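PDB 5Z6P: B-agarase from Agarivorans gilvus, which probably hydrolyses beta-galactosidic linkages of agar, as a glycoside hydrolase of family 50. Local coordinates for residues 281-286 with 290-295. Sequence-based numbering, arbitrary orientation.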
loop_
_atom_site.group_PDB
_atom_site.type_symbol
_atom_site.label_atom_id
_atom_site.label_comp_id
_atom_site.label_asym_id
_atom_site.label_seq_id
_atom_site.Cartn_x
_atom_site.Cartn_y
_atom_site.Cartn_z
ATOM N N PHE A 281 -9.092 10.267 23.995
ATOM C CA PHE A 281 -9.708 9.355 23.042
ATOM C C PHE A 281 -9.623 7.920 23.560
ATOM O O PHE A 281 -8.589 7.495 24.065
ATOM C CB PHE A 281 -9.041 9.453 21.677
ATOM C CG PHE A 281 -9.461 10.645 20.878
ATOM C CD1 PHE A 281 -10.547 10.570 20.011
ATOM C CD2 PHE A 281 -8.766 11.837 20.976
ATOM C CE1 PHE A 281 -10.933 11.663 19.278
ATOM C CE2 PHE A 281 -9.157 12.936 20.236
ATOM C CZ PHE A 281 -10.239 12.841 19.381
ATOM N N ARG A 282 -10.715 7.185 23.417
ATOM C CA ARG A 282 -10.817 5.835 23.973
ATOM C C ARG A 282 -11.752 4.980 23.137
ATOM O O ARG A 282 -12.407 5.484 22.233
ATOM C CB ARG A 282 -11.299 5.886 25.422
ATOM C CG ARG A 282 -12.714 6.428 25.599
ATOM C CD ARG A 282 -13.060 6.615 27.067
ATOM N NE ARG A 282 -14.467 6.978 27.234
ATOM C CZ ARG A 282 -15.452 6.095 27.314
ATOM N NH1 ARG A 282 -15.192 4.795 27.279
ATOM N NH2 ARG A 282 -16.692 6.515 27.474
ATOM N N THR A 283 -11.807 3.687 23.430
ATOM C CA THR A 283 -12.712 2.815 22.709
ATOM C C THR A 283 -13.922 2.472 23.589
ATOM O O THR A 283 -13.858 2.568 24.810
ATOM C CB THR A 283 -12.013 1.524 22.246
ATOM O OG1 THR A 283 -11.750 0.689 23.379
ATOM C CG2 THR A 283 -10.690 1.847 21.525
ATOM N N GLU A 284 -15.007 2.056 22.950
ATOM C CA GLU A 284 -16.274 1.761 23.627
ATOM C C GLU A 284 -17.160 0.965 22.695
ATOM O O GLU A 284 -17.130 1.173 21.492
ATOM C CB GLU A 284 -16.984 3.058 24.046
ATOM C CG GLU A 284 -18.195 2.870 24.946
ATOM C CD GLU A 284 -17.825 2.136 26.216
ATOM O OE1 GLU A 284 -18.262 0.982 26.382
ATOM O OE2 GLU A 284 -17.069 2.703 27.031
ATOM N N LYS A 285 -17.958 0.057 23.237
ATOM C CA LYS A 285 -18.984 -0.577 22.424
ATOM C C LYS A 285 -20.260 0.258 22.566
ATOM O O LYS A 285 -20.700 0.547 23.676
ATOM C CB LYS A 285 -19.217 -2.041 22.840
ATOM C CG LYS A 285 -18.862 -3.075 21.742
ATOM C CD LYS A 285 -19.079 -4.500 22.223
ATOM C CE LYS A 285 -19.796 -5.383 21.192
ATOM N NZ LYS A 285 -19.015 -5.816 19.975
ATOM N N ILE A 286 -20.821 0.699 21.444
ATOM C CA ILE A 286 -21.992 1.566 21.474
ATOM C C ILE A 286 -23.077 0.969 20.599
ATOM O O ILE A 286 -22.873 0.745 19.414
ATOM C CB ILE A 286 -21.659 2.997 21.010
ATOM C CG1 ILE A 286 -20.670 3.659 21.975
ATOM C CG2 ILE A 286 -22.907 3.840 20.921
ATOM C CD1 ILE A 286 -20.197 5.023 21.518
ATOM N N TRP A 290 -18.475 -1.383 17.774
ATOM C CA TRP A 290 -17.295 -0.747 18.308
ATOM C C TRP A 290 -17.272 0.710 17.905
ATOM O O TRP A 290 -17.748 1.080 16.844
ATOM C CB TRP A 290 -16.026 -1.455 17.828
ATOM C CG TRP A 290 -15.741 -2.698 18.619
ATOM C CD1 TRP A 290 -15.911 -3.991 18.215
ATOM C CD2 TRP A 290 -15.263 -2.755 19.967
ATOM N NE1 TRP A 290 -15.551 -4.851 19.230
ATOM C CE2 TRP A 290 -15.154 -4.118 20.314
ATOM C CE3 TRP A 290 -14.913 -1.787 20.910
ATOM C CZ2 TRP A 290 -14.703 -4.532 21.565
ATOM C CZ3 TRP A 290 -14.468 -2.206 22.152
ATOM C CH2 TRP A 290 -14.370 -3.567 22.468
ATOM N N SER A 291 -16.697 1.535 18.755
ATOM C CA SER A 291 -16.597 2.939 18.472
ATOM C C SER A 291 -15.378 3.515 19.158
ATOM O O SER A 291 -14.922 2.986 20.167
ATOM C CB SER A 291 -17.856 3.672 18.940
ATOM O OG SER A 291 -17.807 5.047 18.602
ATOM N N LEU A 292 -14.856 4.598 18.605
ATOM C CA LEU A 292 -14.005 5.480 19.380
ATOM C C LEU A 292 -14.912 6.486 20.123
ATOM O O LEU A 292 -16.066 6.707 19.736
ATOM C CB LEU A 292 -12.992 6.194 18.484
ATOM C CG LEU A 292 -11.830 5.354 17.910
ATOM C CD1 LEU A 292 -11.171 6.015 16.702
ATOM C CD2 LEU A 292 -10.799 5.100 18.978
ATOM N N VAL A 293 -14.385 7.071 21.191
ATOM C CA VAL A 293 -15.054 8.134 21.923
ATOM C C VAL A 293 -14.047 9.255 22.112
ATOM O O VAL A 293 -12.897 8.966 22.446
ATOM C CB VAL A 293 -15.570 7.633 23.297
ATOM C CG1 VAL A 293 -16.227 8.750 24.063
ATOM C CG2 VAL A 293 -16.526 6.463 23.122
ATOM N N ASP A 294 -14.444 10.515 21.890
ATOM C CA ASP A 294 -13.500 11.636 21.982
ATOM C C ASP A 294 -13.303 12.055 23.452
ATOM O O ASP A 294 -13.974 11.534 24.326
ATOM C CB ASP A 294 -13.933 12.811 21.040
ATOM C CG ASP A 294 -15.008 13.761 21.636
ATOM O OD1 ASP A 294 -15.366 13.674 22.830
ATOM O OD2 ASP A 294 -15.481 14.646 20.868
ATOM N N PRO A 295 -12.343 12.949 23.739
ATOM C CA PRO A 295 -12.066 13.262 25.151
ATOM C C PRO A 295 -13.264 13.801 25.952
ATOM O O PRO A 295 -13.275 13.694 27.175
ATOM C CB PRO A 295 -10.976 14.320 25.060
ATOM C CG PRO A 295 -10.251 14.005 23.800
ATOM C CD PRO A 295 -11.290 13.461 22.847
HETATM O O HOH W 1 -13.230 10.047 26.663
#
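Side-chain torsions on both strands bring K285 and W290 together: the indole leaves its backbone with CG opposite the carbonyl carbon (chi1 -80°), while K285 chi1 (-116°), off a staggered value, lays CG over one face of the ring system and the later bends at chi3 and chi4 bring NZ to the five-membered ring. Two contacts result: K285 CG makes a CH-pi contact 4.1 Å from the centroid of the six-membered ring of W290, close to its normal, and K285 NZ lies 4.2 Å from the centroid of the five-membered ring, an off-centre cation-pi contact. Outside the hairpin, D661 OD1 accepts a hydrogen bond from W290 NE1 and forms a long, weak ion pair with K285 NZ.

On the face that bears R282, E284, S291 and V293, the arginine and valine side chains run side by side. V293 CB lies over the guanidinium plane of R282, offset toward its rim, and V293 CG2 packs 3.6 Å from E284 CB. The bend of E284 at chi2 (58°) helps bring OE2 into the guanidinium plane; the salt bridge from R282 NH1 to E284 OE2 is 2.8 Å long, nearly straight, and uses the anti lone pair. Q276 O takes a hydrogen bond from R282 NH2, so the guanidinium is held from two directions.

F281 closes the other end: P295 CD stands over its ring face, 3.5 Å from the centroid, and Y300 meets the ring edge-to-face.

The backbone evidence is two antiparallel hydrogen-bonded pairs, R282 with V293 (V293 N to R282 O 2.7 Å) and E284 with S291 (E284 N to S291 O 2.9 Å), the latter including one weak bond from S291 N. Their alternation with the non-hydrogen-bonded pairs T283–L292 and K285–W290 shows antiparallel pairing, and the short connection between strands 282-286 and 289-293 makes it a beta hairpin, whose first strand edges a mixed sheet continuing through strands 299-305 and 709-714.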